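Local coordinates for acetyltransferase-like, GNAT family (Bacteroides thetaiotaomicron, PDB 3EY5), which probably transfers an acetyl group to an amine nitrogen, as other GNAT-family N-acetyltransferases do, though its substrate is not established, at residues R121-F124 with Y125-H128; E38-R41 with E42-R46. All coordinates share one frame; numbering follows the deposited sequence.

Both contacts are local, each made within one helix of a GNAT-fold protein, a putative acetyltransferase: contact 2 within helix 37-46, contact 1 within helix 116-127. In chain order contact 2 is complete before contact 1 begins, and the two lie on opposite sides of the chain's centre, with centres 30 Å apart and nearest atoms about 17 Å apart. Contact 1 carries the bound ions: one sulfate sits by R127 and H128 at the helix end, and another is salt-bridged to R121. These ions probably come from the crystallisation liquor and do not by themselves tie either contact to an active site. Contact 2 packs instead against helix 15-28 and strand 50-57.

Contact 1 (R121-F124 with Y125-H128); sequences RINF and YQRH. With SO4 (sulfate ion), chain B.
F124 touches both Y125 and H128 at the end of helix 116-127. Its CG, anti to the backbone N (chi1 168°), stands beside the carbonyl carbon, and the ring leaves the helix from there. CB passes R127 NH2; CD2 sits above the centre of the Y125 ring, and CE2 comes 4.0 Å from Y125 CE1. This is an edge-to-face pair with planes at 73°, F124 giving the edge and Y125 the face. H128 lies over one face of the F124 ring, toward its rim, with H128 CE1 3.5 Å from F124 CE1, while F124 CD1 meets sulfate O1 near the ring plane. At the tip, CZ lies 4.0 Å from H128 ND1. H128 suits the first position beyond the helix because its ND1 donates to F124 O at 2.9 Å, a bent bond tilted from both the ring and the carbonyl plane, beside the weak one from H128 N. This restricts the imidazole without locking it.

R127 folds its guanidinium over F124 CA by a bend at chi3. NE reaches sulfate O2 at 2.7 Å. NH2 reaches O1 at 3.1 Å, and both bonds are nearly straight. H128 NE2 lies 3.0 Å from O3. Y125 and I122 pack against V110 of strand 106-110, while F124 meets L95 of helix 90-101. The arrangement is an aromatic cluster at a helix C-terminus, beside a sulfate that probably came from the crystallisation liquor.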
ATOM      1  N   ARG A 121       3.628  -8.968  11.084  1.00 20.62           N
ATOM      2  CA  ARG A 121       3.627  -8.263   9.790  1.00 20.68           C
ATOM      3  C   ARG A 121       5.025  -7.717   9.530  1.00 19.45           C
ATOM      4  O   ARG A 121       5.526  -7.824   8.453  1.00 17.69           O
ATOM      5  CB  ARG A 121       2.659  -7.068   9.752  1.00 21.54           C
ATOM      6  CG  ARG A 121       1.166  -7.281  10.045  1.00 26.25           C
ATOM      7  CD  ARG A 121       0.556  -8.513   9.382  1.00 33.38           C
ATOM      8  NE  ARG A 121       0.025  -8.295   8.036  1.00 37.52           N
ATOM      9  CZ  ARG A 121      -1.233  -8.554   7.670  1.00 40.50           C
ATOM     10  NH1 ARG A 121      -2.107  -9.043   8.547  1.00 40.82           N
ATOM     11  NH2 ARG A 121      -1.621  -8.335   6.411  1.00 42.16           N
ATOM     12  N   ILE A 122       5.646  -7.127  10.550  1.00 19.62           N
ATOM     13  CA  ILE A 122       6.987  -6.570  10.375  1.00 19.23           C
ATOM     14  C   ILE A 122       7.990  -7.675  10.037  1.00 18.66           C
ATOM     15  O   ILE A 122       8.754  -7.534   9.076  1.00 17.89           O
ATOM     16  CB  ILE A 122       7.401  -5.694  11.574  1.00 19.80           C
ATOM     17  CG1 ILE A 122       6.649  -4.365  11.464  1.00 19.08           C
ATOM     18  CG2 ILE A 122       8.884  -5.407  11.560  1.00 19.02           C
ATOM     19  CD1 ILE A 122       6.443  -3.697  12.726  1.00 19.82           C
ATOM     20  N   ASN A 123       7.972  -8.791  10.776  1.00 17.84           N
ATOM     21  CA  ASN A 123       8.875  -9.892  10.407  1.00 18.42           C
ATOM     22  C   ASN A 123       8.571 -10.490   9.025  1.00 17.06           C
ATOM     23  O   ASN A 123       9.500 -10.867   8.284  1.00 17.60           O
ATOM     24  CB  ASN A 123       8.954 -10.973  11.499  1.00 18.37           C
ATOM     25  CG  ASN A 123       9.556 -10.414  12.797  1.00 20.34           C
ATOM     26  OD1 ASN A 123      10.629  -9.842  12.779  1.00 23.15           O
ATOM     27  ND2 ASN A 123       8.866 -10.570  13.897  1.00 21.96           N
ATOM     28  N   PHE A 124       7.301 -10.566   8.666  1.00 15.91           N
ATOM     29  CA  PHE A 124       6.976 -10.973   7.318  1.00 17.28           C
ATOM     30  C   PHE A 124       7.669 -10.029   6.290  1.00 18.03           C
ATOM     31  O   PHE A 124       8.380 -10.481   5.399  1.00 16.92           O
ATOM     32  CB  PHE A 124       5.476 -11.026   7.114  1.00 16.61           C
ATOM     33  CG  PHE A 124       5.077 -11.159   5.700  1.00 16.56           C
ATOM     34  CD1 PHE A 124       5.045 -12.396   5.098  1.00 17.10           C
ATOM     35  CD2 PHE A 124       4.745 -10.040   4.956  1.00 19.67           C
ATOM     36  CE1 PHE A 124       4.668 -12.519   3.760  1.00 18.88           C
ATOM     37  CE2 PHE A 124       4.368 -10.154   3.609  1.00 21.43           C
ATOM     38  CZ  PHE A 124       4.337 -11.387   3.011  1.00 16.09           C
ATOM     39  N   TYR A 125       7.515  -8.720   6.449  1.00 19.02           N
ATOM     40  CA  TYR A 125       8.123  -7.829   5.470  1.00 19.54           C
ATOM     41  C   TYR A 125       9.657  -7.864   5.491  1.00 19.79           C
ATOM     42  O   TYR A 125      10.294  -7.759   4.422  1.00 19.22           O
ATOM     43  CB  TYR A 125       7.602  -6.414   5.623  1.00 20.25           C
ATOM     44  CG  TYR A 125       6.184  -6.235   5.104  1.00 21.23           C
ATOM     45  CD1 TYR A 125       5.915  -6.333   3.747  1.00 23.27           C
ATOM     46  CD2 TYR A 125       5.124  -5.955   5.965  1.00 23.43           C
ATOM     47  CE1 TYR A 125       4.658  -6.173   3.252  1.00 25.99           C
ATOM     48  CE2 TYR A 125       3.815  -5.764   5.468  1.00 25.76           C
ATOM     49  CZ  TYR A 125       3.604  -5.881   4.111  1.00 29.02           C
ATOM     50  OH  TYR A 125       2.348  -5.717   3.572  1.00 31.49           O
ATOM     51  N   GLN A 126      10.233  -8.029   6.687  1.00 19.16           N
ATOM     52  CA  GLN A 126      11.666  -8.084   6.850  1.00 19.88           C
ATOM     53  C   GLN A 126      12.240  -9.359   6.223  1.00 19.59           C
ATOM     54  O   GLN A 126      13.306  -9.317   5.596  1.00 19.18           O
ATOM     55  CB  GLN A 126      12.056  -8.034   8.337  1.00 21.04           C
ATOM     56  CG  GLN A 126      12.004  -6.647   8.975  1.00 23.97           C
ATOM     57  CD  GLN A 126      12.457  -6.715  10.407  1.00 27.46           C
ATOM     58  OE1 GLN A 126      12.417  -7.777  11.013  1.00 30.96           O
ATOM     59  NE2 GLN A 126      12.952  -5.610  10.935  1.00 26.64           N
ATOM     60  N   ARG A 127      11.554 -10.485   6.428  1.00 18.39           N
ATOM     61  CA  ARG A 127      11.896 -11.701   5.721  1.00 19.07           C
ATOM     62  C   ARG A 127      11.919 -11.507   4.230  1.00 20.07           C
ATOM     63  O   ARG A 127      12.679 -12.183   3.536  1.00 20.95           O
ATOM     64  CB  ARG A 127      10.922 -12.825   6.041  1.00 18.32           C
ATOM     65  CG  ARG A 127      11.244 -13.486   7.359  1.00 16.84           C
ATOM     66  CD  ARG A 127      10.551 -14.820   7.506  1.00 17.80           C
ATOM     67  NE  ARG A 127       9.104 -14.820   7.244  1.00 15.29           N
ATOM     68  CZ  ARG A 127       8.152 -14.418   8.104  1.00 17.89           C
ATOM     69  NH1 ARG A 127       8.453 -13.935   9.293  1.00 17.58           N
ATOM     70  NH2 ARG A 127       6.869 -14.512   7.770  1.00 17.06           N
ATOM     71  N   HIS A 128      11.098 -10.599   3.714  1.00 20.04           N
ATOM     72  CA  HIS A 128      11.060 -10.449   2.280  1.00 20.72           C
ATOM     73  C   HIS A 128      11.733  -9.186   1.804  1.00 20.89           C
ATOM     74  O   HIS A 128      11.360  -8.631   0.764  1.00 21.31           O
ATOM     75  CB  HIS A 128       9.642 -10.639   1.728  1.00 20.77           C
ATOM     76  CG  HIS A 128       9.089 -12.004   1.997  1.00 22.74           C
ATOM     77  ND1 HIS A 128       8.254 -12.275   3.063  1.00 22.95           N
ATOM     78  CD2 HIS A 128       9.302 -13.187   1.377  1.00 25.68           C
ATOM     79  CE1 HIS A 128       7.954 -13.558   3.071  1.00 25.01           C
ATOM     80  NE2 HIS A 128       8.577 -14.136   2.060  1.00 28.13           N
TER
HETATM   81  S   SO4 B 201       7.002 -16.534   4.562  1.00 50.71           S
HETATM   82  O1  SO4 B 201       5.828 -15.875   5.156  1.00 49.93           O
HETATM   83  O2  SO4 B 201       8.267 -15.910   4.949  1.00 52.61           O
HETATM   84  O3  SO4 B 201       6.876 -16.371   3.101  1.00 54.81           O
HETATM   85  O4  SO4 B 201       7.036 -17.950   4.922  1.00 51.68           O

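Contact 2 (E38-R41 with E42-R46); sequences EHLR and EYTDR
Side chains one turn apart meet here along helix 37-46, a short amphipathic helix of the GNAT fold whose inner side rests on helix 15-28 and strand 50-57. L40 and T44 form that inner side. The leucine supplies apolar bulk against Y18 and L25, and the small threonine fits next to it, its OG1 also hydrogen-bonded to N52. Y43 borders them, touching F50 and making a cation-pi contact with R35; its CD2 comes 3.0 Å from H39 O, which lies at the ring edge. That same carbonyl accepts the backbone bond from Y43 N.

Acidic residues suit the outer side, where charge can meet solvent. Even so, E38 and E42 bring like charges together: E38 OE2 stands 3.3 Å from E42 OE2, their carboxylate planes 71° apart. Such closeness would probably raise the proton affinity of one of them. E42 also lies alongside H39, pointing the same way, with OE1 3.7 Å from H39 ND1, an atom buried here without a partner in the model, though H39 itself is exposed. D45 OD2 is hydrogen-bonded to T12 OG1 in the loop before helix 15-28.

T44 places OG1 beside its backbone N (chi1 -66°), and this returns the hydroxyl to the preceding turn. L40 O therefore accepts two bonds, from T44 N at 3.0 Å and from T44 OG1 at 2.9 Å, the donors approaching from opposite faces of the carbonyl plane.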
ATOM      1  N   GLU A  38     -16.112   7.369  -3.349  1.00 26.68           N
ATOM      2  CA  GLU A  38     -16.252   8.300  -4.475  1.00 27.56           C
ATOM      3  C   GLU A  38     -14.921   8.966  -4.836  1.00 27.09           C
ATOM      4  O   GLU A  38     -14.671   9.193  -6.012  1.00 26.59           O
ATOM      5  CB  GLU A  38     -17.359   9.367  -4.264  1.00 28.11           C
ATOM      6  CG  GLU A  38     -17.856   9.966  -5.630  1.00 31.00           C
ATOM      7  CD  GLU A  38     -18.390  11.414  -5.574  1.00 35.76           C
ATOM      8  OE1 GLU A  38     -18.547  11.970  -4.464  1.00 38.06           O
ATOM      9  OE2 GLU A  38     -18.669  12.003  -6.658  1.00 36.69           O
ATOM     10  N   HIS A  39     -14.085   9.254  -3.829  1.00 27.28           N
ATOM     11  CA  HIS A  39     -12.766   9.880  -4.027  1.00 28.33           C
ATOM     12  C   HIS A  39     -11.750   8.903  -4.603  1.00 28.88           C
ATOM     13  O   HIS A  39     -10.881   9.258  -5.419  1.00 28.60           O
ATOM     14  CB  HIS A  39     -12.205  10.375  -2.703  1.00 28.10           C
ATOM     15  CG  HIS A  39     -12.906  11.568  -2.145  1.00 30.53           C
ATOM     16  ND1 HIS A  39     -13.984  12.163  -2.765  1.00 32.56           N
ATOM     17  CD2 HIS A  39     -12.691  12.270  -1.008  1.00 32.46           C
ATOM     18  CE1 HIS A  39     -14.398  13.186  -2.038  1.00 33.25           C
ATOM     19  NE2 HIS A  39     -13.630  13.270  -0.965  1.00 33.15           N
ATOM     20  N   LEU A  40     -11.817   7.675  -4.108  1.00 29.43           N
ATOM     21  CA  LEU A  40     -10.935   6.629  -4.576  1.00 30.02           C
ATOM     22  C   LEU A  40     -11.164   6.394  -6.082  1.00 29.58           C
ATOM     23  O   LEU A  40     -10.223   6.192  -6.846  1.00 29.31           O
ATOM     24  CB  LEU A  40     -11.197   5.382  -3.770  1.00 29.75           C
ATOM     25  CG  LEU A  40     -10.678   4.117  -4.411  1.00 32.66           C
ATOM     26  CD1 LEU A  40      -9.128   4.122  -4.456  1.00 34.38           C
ATOM     27  CD2 LEU A  40     -11.253   2.906  -3.657  1.00 33.74           C
ATOM     28  N   ARG A  41     -12.424   6.421  -6.493  1.00 29.70           N
ATOM     29  CA  ARG A  41     -12.760   6.378  -7.919  1.00 30.39           C
ATOM     30  C   ARG A  41     -12.093   7.518  -8.691  1.00 30.06           C
ATOM     31  O   ARG A  41     -11.467   7.288  -9.739  1.00 29.97           O
ATOM     32  CB  ARG A  41     -14.273   6.409  -8.111  1.00 30.89           C
ATOM     33  CG  ARG A  41     -14.961   5.136  -7.625  1.00 32.64           C
ATOM     34  CD  ARG A  41     -16.444   5.153  -7.963  1.00 38.30           C
ATOM     35  NE  ARG A  41     -16.686   5.078  -9.407  1.00 40.46           N
ATOM     36  CZ  ARG A  41     -16.972   3.955 -10.067  1.00 41.92           C
ATOM     37  NH1 ARG A  41     -17.065   2.793  -9.412  1.00 42.23           N
ATOM     38  NH2 ARG A  41     -17.174   3.999 -11.380  1.00 42.03           N
ATOM     39  N   GLU A  42     -12.200   8.728  -8.147  1.00 29.29           N
ATOM     40  CA  GLU A  42     -11.617   9.912  -8.749  1.00 29.77           C
ATOM     41  C   GLU A  42     -10.077   9.837  -8.876  1.00 29.60           C
ATOM     42  O   GLU A  42      -9.531  10.183  -9.923  1.00 29.15           O
ATOM     43  CB  GLU A  42     -12.063  11.154  -7.976  1.00 29.93           C
ATOM     44  CG  GLU A  42     -13.605  11.391  -8.061  1.00 31.16           C
ATOM     45  CD  GLU A  42     -14.187  12.400  -7.036  1.00 32.14           C
ATOM     46  OE1 GLU A  42     -13.443  13.076  -6.289  1.00 33.66           O
ATOM     47  OE2 GLU A  42     -15.430  12.521  -6.994  1.00 34.79           O
ATOM     48  N   TYR A  43      -9.394   9.370  -7.825  1.00 28.36           N
ATOM     49  CA  TYR A  43      -7.935   9.216  -7.840  1.00 27.94           C
ATOM     50  C   TYR A  43      -7.540   8.196  -8.907  1.00 27.63           C
ATOM     51  O   TYR A  43      -6.611   8.409  -9.687  1.00 27.58           O
ATOM     52  CB  TYR A  43      -7.416   8.767  -6.452  1.00 28.30           C
ATOM     53  CG  TYR A  43      -7.210   9.885  -5.427  1.00 29.07           C
ATOM     54  CD1 TYR A  43      -5.936  10.194  -4.937  1.00 30.78           C
ATOM     55  CD2 TYR A  43      -8.287  10.645  -4.955  1.00 29.34           C
ATOM     56  CE1 TYR A  43      -5.751  11.246  -4.002  1.00 31.71           C
ATOM     57  CE2 TYR A  43      -8.113  11.678  -4.012  1.00 28.58           C
ATOM     58  CZ  TYR A  43      -6.857  11.970  -3.541  1.00 30.56           C
ATOM     59  OH  TYR A  43      -6.694  12.991  -2.629  1.00 30.69           O
ATOM     60  N   THR A  44      -8.255   7.080  -8.927  1.00 27.10           N
ATOM     61  CA  THR A  44      -7.985   6.016  -9.887  1.00 28.06           C
ATOM     62  C   THR A  44      -7.902   6.535 -11.352  1.00 28.56           C
ATOM     63  O   THR A  44      -6.861   6.397 -12.003  1.00 29.40           O
ATOM     64  CB  THR A  44      -9.000   4.859  -9.726  1.00 27.56           C
ATOM     65  OG1 THR A  44      -8.803   4.227  -8.452  1.00 27.76           O
ATOM     66  CG2 THR A  44      -8.840   3.831 -10.837  1.00 28.79           C
ATOM     67  N   ASP A  45      -8.956   7.163 -11.852  1.00 28.83           N
ATOM     68  CA  ASP A  45      -8.936   7.663 -13.249  1.00 29.00           C
ATOM     69  C   ASP A  45      -8.365   9.062 -13.442  1.00 29.02           C
ATOM     70  O   ASP A  45      -7.912   9.410 -14.528  1.00 29.67           O
ATOM     71  CB  ASP A  45     -10.329   7.649 -13.845  1.00 29.20           C
ATOM     72  CG  ASP A  45     -11.189   6.552 -13.297  1.00 29.58           C
ATOM     73  OD1 ASP A  45     -10.762   5.368 -13.268  1.00 32.32           O
ATOM     74  OD2 ASP A  45     -12.318   6.893 -12.907  1.00 30.19           O
ATOM     75  N   ARG A  46      -8.402   9.890 -12.412  1.00 29.14           N
ATOM     76  CA  ARG A  46      -7.950  11.264 -12.581  1.00 28.78           C
ATOM     77  C   ARG A  46      -6.436  11.419 -12.376  1.00 28.07           C
ATOM     78  O   ARG A  46      -5.794  12.170 -13.103  1.00 27.20           O
ATOM     79  CB  ARG A  46      -8.708  12.216 -11.637  1.00 29.16           C
ATOM     80  CG  ARG A  46     -10.165  12.537 -12.005  1.00 31.68           C
ATOM     81  CD  ARG A  46     -10.569  13.876 -11.350  1.00 36.28           C
ATOM     82  NE  ARG A  46     -11.880  14.415 -11.750  1.00 38.48           N
ATOM     83  CZ  ARG A  46     -12.106  15.258 -12.768  1.00 41.44           C
ATOM     84  NH1 ARG A  46     -13.345  15.685 -13.015  1.00 40.01           N
ATOM     85  NH2 ARG A  46     -11.109  15.674 -13.553  1.00 42.03           N
TER